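PDB 2JHP: VP4 CORE protein from Bluetongue virus, which caps the viral messenger RNA as a multifunctional enzyme of the inner core, binding guanine and S-adenosyl-L-homocysteine. Local coordinates for residues N141-P145 and R146-I150; R380-K383 and K384-E388; G553-Y556 and V557-S561. One frame throughout, in Å; residues are numbered along the deposited sequence.

Interaction 1 of 3, residues N141-P145 and R146-I150. With GUN (guanine), chain D.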
# COMPACT_ATOMS: atom_id res chain seq x y z
N ASN A 141 6.95 -5.67 -4.18
CA ASN A 141 7.87 -4.78 -4.89
C ASN A 141 8.89 -4.04 -4.03
O ASN A 141 10.00 -3.79 -4.48
CB ASN A 141 7.09 -3.77 -5.73
CG ASN A 141 6.60 -4.36 -7.02
OD1 ASN A 141 6.95 -5.49 -7.37
ND2 ASN A 141 5.79 -3.61 -7.73
N ASP A 142 8.52 -3.68 -2.80
CA ASP A 142 9.44 -2.94 -1.95
C ASP A 142 9.98 -3.75 -0.77
O ASP A 142 10.60 -3.20 0.14
CB ASP A 142 8.79 -1.63 -1.47
CG ASP A 142 8.44 -0.69 -2.62
OD1 ASP A 142 9.29 -0.48 -3.51
OD2 ASP A 142 7.31 -0.15 -2.65
N ALA A 143 9.76 -5.07 -0.81
CA ALA A 143 10.09 -5.96 0.32
C ALA A 143 11.41 -6.68 0.14
O ALA A 143 11.74 -7.11 -0.97
CB ALA A 143 8.98 -6.99 0.54
N ASN A 144 12.16 -6.81 1.23
CA ASN A 144 13.36 -7.64 1.28
C ASN A 144 12.90 -9.06 1.56
O ASN A 144 12.52 -9.38 2.67
CB ASN A 144 14.28 -7.16 2.40
CG ASN A 144 15.54 -8.02 2.55
OD1 ASN A 144 15.69 -9.07 1.91
ND2 ASN A 144 16.44 -7.57 3.42
N PRO A 145 12.88 -9.91 0.52
CA PRO A 145 12.23 -11.22 0.68
C PRO A 145 12.95 -12.12 1.67
O PRO A 145 12.41 -13.15 2.08
CB PRO A 145 12.26 -11.81 -0.73
CG PRO A 145 13.36 -11.09 -1.43
CD PRO A 145 13.43 -9.72 -0.84
N ARG A 146 14.16 -11.72 2.05
CA ARG A 146 14.99 -12.46 3.00
C ARG A 146 14.73 -12.04 4.45
O ARG A 146 15.29 -12.63 5.37
CB ARG A 146 16.47 -12.29 2.66
CG ARG A 146 16.96 -13.09 1.46
CD ARG A 146 18.48 -13.00 1.31
NE ARG A 146 19.19 -13.11 2.60
CZ ARG A 146 19.77 -14.21 3.07
NH1 ARG A 146 19.77 -15.35 2.38
NH2 ARG A 146 20.37 -14.17 4.26
N LEU A 147 13.89 -11.03 4.65
CA LEU A 147 13.56 -10.54 5.98
C LEU A 147 12.06 -10.45 6.21
O LEU A 147 11.52 -11.06 7.13
CB LEU A 147 14.18 -9.16 6.19
CG LEU A 147 14.07 -8.58 7.61
CD1 LEU A 147 15.12 -9.18 8.50
CD2 LEU A 147 14.25 -7.09 7.54
N HIS A 148 11.38 -9.66 5.37
CA HIS A 148 9.94 -9.48 5.47
C HIS A 148 9.18 -10.74 5.06
O HIS A 148 9.61 -11.48 4.17
CB HIS A 148 9.49 -8.30 4.61
CG HIS A 148 10.26 -7.04 4.86
ND1 HIS A 148 9.92 -6.13 5.84
CD2 HIS A 148 11.37 -6.54 4.25
CE1 HIS A 148 10.78 -5.13 5.82
NE2 HIS A 148 11.67 -5.36 4.87
N LYS A 149 8.05 -10.97 5.73
CA LYS A 149 7.11 -12.04 5.44
C LYS A 149 5.82 -11.38 4.95
O LYS A 149 5.18 -10.62 5.68
CB LYS A 149 6.83 -12.88 6.69
CG LYS A 149 8.07 -13.51 7.35
CD LYS A 149 8.73 -14.56 6.47
CE LYS A 149 10.14 -14.88 6.94
NZ LYS A 149 10.98 -15.46 5.84
N ILE A 150 5.47 -11.66 3.69
CA ILE A 150 4.37 -10.97 3.02
C ILE A 150 3.15 -11.88 2.86
O ILE A 150 3.19 -12.87 2.12
CB ILE A 150 4.81 -10.43 1.63
CG1 ILE A 150 6.08 -9.56 1.72
CG2 ILE A 150 3.65 -9.72 0.94
CD1 ILE A 150 6.06 -8.41 2.76
N9 GUN D . 2.68 -5.90 -11.33
C8 GUN D . 3.08 -4.88 -10.57
N7 GUN D . 4.36 -5.05 -10.24
C5 GUN D . 4.78 -6.18 -10.78
C6 GUN D . 6.01 -6.84 -10.76
O6 GUN D . 6.96 -6.36 -10.15
N1 GUN D . 6.13 -8.05 -11.46
C2 GUN D . 4.99 -8.55 -12.15
N2 GUN D . 5.07 -9.69 -12.81
N3 GUN D . 3.82 -7.89 -12.15
C4 GUN D . 3.70 -6.73 -11.48
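Asn144 extends its side chain with CG anti to the backbone N (chi1 178°), which leaves the amide beside its own carbonyl carbon and facing the start of 146-150. From there Asn144 OD1 accepts from Arg146 N at 3.1 Å, the donor standing above the amide's carbonyl plane; this is an Asx turn. The main-chain oxygen of the same residue does more: Asn144 O takes Leu147 N at 2.9 Å and His148 N at 2.9 Å, the second nearly in line with the C=O bond. Three amide hydrogens are thus gathered by one asparagine, whose short polar side chain can reach forward to the backbone of a turn, while the ring of Pro145 restricts the chain just after it.

With CG beside the backbone N (chi1 -51°), the His148 ring brings CD2 to 3.5 Å from Asn144 CB; Phe126 meets the same ring edge-to-face. Closer to the strand, the small Ala143 leaves room for Ile150, its CB 3.9 Å from Ile150 CD1.

At the other end Asn141, with Arg214 NH1 and the main-chain oxygen of Asp184, holds the bound guanine: Asn141 ND2 donates to guanine N7 at 3.2 Å, in a nearly straight bond (167°). The chemistry implies a tight turn from helix 137-141 into strand 149-152, one asparagine satisfying its amides and another donating to the purine.

Interaction 2 of 3, residues R380-K383 and K384-E388. With GUN (guanine), chain D.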
# COMPACT_ATOMS: atom_id res chain seq x y z
N ARG A 380 -1.59 -7.62 -18.57
CA ARG A 380 -1.11 -6.76 -17.48
C ARG A 380 -1.58 -7.24 -16.12
O ARG A 380 -0.78 -7.47 -15.21
CB ARG A 380 -1.49 -5.29 -17.71
CG ARG A 380 -1.06 -4.34 -16.60
CD ARG A 380 -1.14 -2.90 -17.06
NE ARG A 380 -0.92 -1.97 -15.95
CZ ARG A 380 -1.85 -1.21 -15.40
NH1 ARG A 380 -3.10 -1.22 -15.85
NH2 ARG A 380 -1.54 -0.41 -14.38
N PHE A 381 -2.89 -7.42 -16.00
CA PHE A 381 -3.49 -7.87 -14.76
C PHE A 381 -3.30 -9.37 -14.51
O PHE A 381 -3.27 -9.82 -13.36
CB PHE A 381 -4.96 -7.45 -14.70
CG PHE A 381 -5.15 -5.95 -14.74
CD1 PHE A 381 -5.81 -5.35 -15.81
CD2 PHE A 381 -4.65 -5.15 -13.71
CE1 PHE A 381 -5.98 -3.96 -15.85
CE2 PHE A 381 -4.82 -3.77 -13.74
CZ PHE A 381 -5.49 -3.18 -14.81
N LEU A 382 -3.16 -10.15 -15.58
CA LEU A 382 -2.77 -11.55 -15.42
C LEU A 382 -1.39 -11.61 -14.78
O LEU A 382 -1.20 -12.28 -13.77
CB LEU A 382 -2.81 -12.31 -16.76
CG LEU A 382 -2.39 -13.79 -16.71
CD1 LEU A 382 -3.23 -14.61 -15.69
CD2 LEU A 382 -2.45 -14.44 -18.07
N LYS A 383 -0.44 -10.87 -15.35
CA LYS A 383 0.91 -10.83 -14.80
C LYS A 383 0.89 -10.48 -13.31
O LYS A 383 1.47 -11.19 -12.51
CB LYS A 383 1.80 -9.87 -15.57
CG LYS A 383 3.27 -10.12 -15.36
CD LYS A 383 4.13 -9.40 -16.36
CE LYS A 383 4.23 -7.93 -16.07
NZ LYS A 383 5.07 -7.24 -17.08
N LYS A 384 0.19 -9.41 -12.95
CA LYS A 384 0.05 -9.01 -11.55
C LYS A 384 -0.38 -10.18 -10.67
O LYS A 384 0.31 -10.51 -9.70
CB LYS A 384 -0.95 -7.85 -11.41
CG LYS A 384 -0.90 -7.11 -10.08
CD LYS A 384 -1.63 -5.77 -10.16
CE LYS A 384 -2.16 -5.30 -8.80
NZ LYS A 384 -3.33 -6.12 -8.33
N ARG A 385 -1.50 -10.79 -11.03
CA ARG A 385 -2.13 -11.88 -10.29
C ARG A 385 -1.28 -13.15 -10.17
O ARG A 385 -1.38 -13.86 -9.17
CB ARG A 385 -3.45 -12.25 -10.95
CG ARG A 385 -4.59 -11.32 -10.65
CD ARG A 385 -5.88 -12.07 -10.88
NE ARG A 385 -6.96 -11.22 -11.38
CZ ARG A 385 -8.08 -11.70 -11.92
NH1 ARG A 385 -8.25 -13.01 -12.03
NH2 ARG A 385 -9.02 -10.86 -12.35
N LEU A 386 -0.48 -13.45 -11.19
CA LEU A 386 0.43 -14.57 -11.13
C LEU A 386 1.51 -14.26 -10.08
O LEU A 386 1.74 -15.03 -9.16
CB LEU A 386 1.06 -14.84 -12.51
CG LEU A 386 0.23 -15.44 -13.65
CD1 LEU A 386 0.99 -15.40 -14.98
CD2 LEU A 386 -0.17 -16.88 -13.37
N PHE A 387 2.13 -13.10 -10.23
CA PHE A 387 3.13 -12.61 -9.30
C PHE A 387 2.67 -12.75 -7.85
O PHE A 387 3.37 -13.35 -7.03
CB PHE A 387 3.42 -11.14 -9.61
CG PHE A 387 4.63 -10.59 -8.91
CD1 PHE A 387 5.85 -11.22 -9.01
CD2 PHE A 387 4.53 -9.43 -8.16
CE1 PHE A 387 6.96 -10.72 -8.38
CE2 PHE A 387 5.65 -8.89 -7.53
CZ PHE A 387 6.87 -9.54 -7.64
N GLU A 388 1.49 -12.20 -7.55
CA GLU A 388 0.93 -12.20 -6.19
C GLU A 388 0.59 -13.60 -5.69
O GLU A 388 0.71 -13.90 -4.50
CB GLU A 388 -0.32 -11.33 -6.14
CG GLU A 388 -0.07 -9.83 -6.36
CD GLU A 388 -1.34 -9.03 -6.67
OE1 GLU A 388 -2.39 -9.65 -6.97
OE2 GLU A 388 -1.28 -7.78 -6.61
N9 GUN D . 2.68 -5.90 -11.33
C8 GUN D . 3.08 -4.88 -10.57
N7 GUN D . 4.36 -5.05 -10.24
C5 GUN D . 4.78 -6.18 -10.78
C6 GUN D . 6.01 -6.84 -10.76
O6 GUN D . 6.96 -6.36 -10.15
N1 GUN D . 6.13 -8.05 -11.46
C2 GUN D . 4.99 -8.55 -12.15
N2 GUN D . 5.07 -9.69 -12.81
N3 GUN D . 3.82 -7.89 -12.15
C4 GUN D . 3.70 -6.73 -11.48
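Lys384 N bonds to Arg380 O at 3.1 Å, and the side chain of the same lysine carries a salt bridge: Lys384 NZ meets Glu388 OE2 at 3.1 Å, one helical turn on, at the syn side of the carboxylate. The long lysine chain bends only at its end (chi4 -72°), which brings the ammonium round to the acid. Glu388 is buried, and its OE2 also accepts the backbone N-H of Ala137, so the carboxylate ties this helix to the start of helix 137-141. Lys383 sends its ammonium elsewhere, to salt bridges with Asp184 and Asp176.

Behind these charges the regular i to i+4 ladder of helix 380-391 continues, with Arg385 N bonded to Phe381 O at 3.1 Å and Phe387 N to Lys383 O at 3.0 Å.

The bound guanine lies against one side of the helix. The aromatic ring of Phe387 offers it a flat surface, nearly parallel to the base, with guanine N1 3.8 Å above the ring plane and over its centre. Lys383 adds its aliphatic part, CG approaching guanine N2 at 3.2 Å, and Lys384 CG passes N9 at 4.0 Å. Another side of the helix is apolar: Leu382 CD1 packs on Leu386 CG at 4.1 Å, two branched residues suited to a buried surface.

Here the lysines contribute methylene groups to the base and direct their charges to acids, whereas the phenylalanine supplies the face over which the base lies. The helix therefore contacts the purine mainly through apolar surface, while Asn141, Arg214 and the main chain of Asp184 provide hydrogen bonds to it.

Interaction 3 of 3, residues G553-Y556 and V557-S561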
# COMPACT_ATOMS: atom_id res chain seq x y z
N GLY A 553 -16.65 20.97 26.68
CA GLY A 553 -17.44 21.10 25.44
C GLY A 553 -16.62 20.69 24.23
O GLY A 553 -17.14 20.11 23.27
N HIS A 554 -15.33 20.98 24.29
CA HIS A 554 -14.36 20.59 23.28
C HIS A 554 -14.32 19.08 23.09
O HIS A 554 -14.25 18.61 21.97
CB HIS A 554 -12.98 21.10 23.70
CG HIS A 554 -11.93 20.95 22.65
ND1 HIS A 554 -11.48 19.73 22.22
CD2 HIS A 554 -11.24 21.88 21.95
CE1 HIS A 554 -10.56 19.90 21.29
NE2 HIS A 554 -10.39 21.20 21.11
N LEU A 555 -14.35 18.34 24.19
CA LEU A 555 -14.28 16.87 24.13
C LEU A 555 -15.59 16.25 23.65
O LEU A 555 -15.60 15.30 22.86
CB LEU A 555 -13.88 16.28 25.50
CG LEU A 555 -13.52 14.79 25.50
CD1 LEU A 555 -12.24 14.49 24.73
CD2 LEU A 555 -13.39 14.29 26.93
N TYR A 556 -16.70 16.80 24.16
CA TYR A 556 -18.03 16.31 23.86
C TYR A 556 -18.33 16.53 22.38
O TYR A 556 -18.89 15.64 21.73
CB TYR A 556 -19.06 17.01 24.75
CG TYR A 556 -20.50 16.74 24.34
CD1 TYR A 556 -21.22 15.67 24.88
CD2 TYR A 556 -21.13 17.56 23.40
CE1 TYR A 556 -22.53 15.43 24.50
CE2 TYR A 556 -22.43 17.32 23.00
CZ TYR A 556 -23.14 16.26 23.55
OH TYR A 556 -24.44 16.05 23.14
N VAL A 557 -17.93 17.68 21.86
CA VAL A 557 -18.17 17.99 20.45
C VAL A 557 -17.31 17.12 19.53
O VAL A 557 -17.83 16.52 18.60
CB VAL A 557 -18.05 19.50 20.14
CG1 VAL A 557 -17.99 19.75 18.65
CG2 VAL A 557 -19.24 20.27 20.75
N THR A 558 -16.01 17.03 19.83
CA THR A 558 -15.08 16.23 19.03
C THR A 558 -15.57 14.79 18.87
O THR A 558 -15.62 14.28 17.76
CB THR A 558 -13.63 16.21 19.61
OG1 THR A 558 -13.68 15.98 21.02
CG2 THR A 558 -12.91 17.53 19.35
N LEU A 559 -15.96 14.17 19.99
CA LEU A 559 -16.54 12.82 19.96
C LEU A 559 -17.90 12.71 19.25
O LEU A 559 -18.10 11.89 18.34
CB LEU A 559 -16.67 12.28 21.38
CG LEU A 559 -15.40 11.75 22.04
CD1 LEU A 559 -15.69 11.46 23.51
CD2 LEU A 559 -14.89 10.52 21.32
N MET A 560 -18.84 13.56 19.67
CA MET A 560 -20.22 13.49 19.23
C MET A 560 -20.37 13.88 17.77
O MET A 560 -21.29 13.43 17.11
CB MET A 560 -21.08 14.37 20.13
CG MET A 560 -22.57 14.09 20.09
SD MET A 560 -23.05 12.54 20.85
CE MET A 560 -22.75 12.90 22.57
N SER A 561 -19.44 14.68 17.25
CA SER A 561 -19.51 15.12 15.85
C SER A 561 -19.24 14.00 14.85
O SER A 561 -19.77 14.02 13.74
CB SER A 561 -18.53 16.27 15.60
OG SER A 561 -17.19 15.84 15.74
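Leu555 and Leu559 meet one turn apart on helix 551-561, Leu555 CG lying 4.4 Å from Leu559 CD1. Both are buried: Leu555 packs on Trp571 and Phe572 of helix 568-576 and on Leu619 of helix 612-625, while Leu559 reaches Tyr622 of the latter. Branched aliphatic side chains suit this place because they can fill the grooves between several helices at once.

Next to them Tyr556 and Met560 form a Met-aromatic contact. The Met560 sulfur SD lies 5.2 Å from the centroid of the Tyr556 ring, 35° from the ring normal, so it approaches obliquely. A bend at chi2 (71°) places the sulfur there, a shape an unbranched chain readily takes. Val557 brings its CG2 to 4.2 Å from Tyr556 CD2 and also touches Leu523 of helix 523-533.

Farther round, His554 and Thr558 cross with the threonine methyl CG2 3.9 Å from His554 CE1. The imidazole also meets Phe520 edge-to-face and Trp571 with planes about 20° apart, a setting that suits a small flat ring.

At the polar edge, Thr558 OG1 stands between its own backbone N and carbonyl carbon. That position puts it within 2.9 Å of His554 O and 2.7 Å of Leu555 O; its single proton has both as candidate acceptors. The hydroxyl is thereby drawn back onto the helix backbone, leaving the methyl for packing. Backbone bonds from Val557 N to Gly553 O and from Met560 N to Tyr556 O (2.9 Å) continue the ladder.

This is an alpha helix packed among helices 523-533, 568-576 and 612-625, with an intrahelical contact from threonine hydroxyl to backbone carbonyl.

In the fold
Interactions 1 and 2 meet round one bound guanine, Asn141 OD1 lying 3.6 Å from Phe387 CE2, although their centres are about 18 Å apart. They divide the work: 141-150 brings an amide to N7 of the base, whereas 380-388 supplies an aromatic face and lysine methylenes. Interaction 3 lies apart, its nearest atoms about 33 Å from interaction 1 and about 34 Å from interaction 2. All three are partly buried, but interaction 1 is a turn with several exposed residues, and the other two are helices with buried faces. Paired charges mark interaction 2; interaction 3 relies on apolar, sulfur-aromatic and hydroxyl-to-backbone contacts among helices.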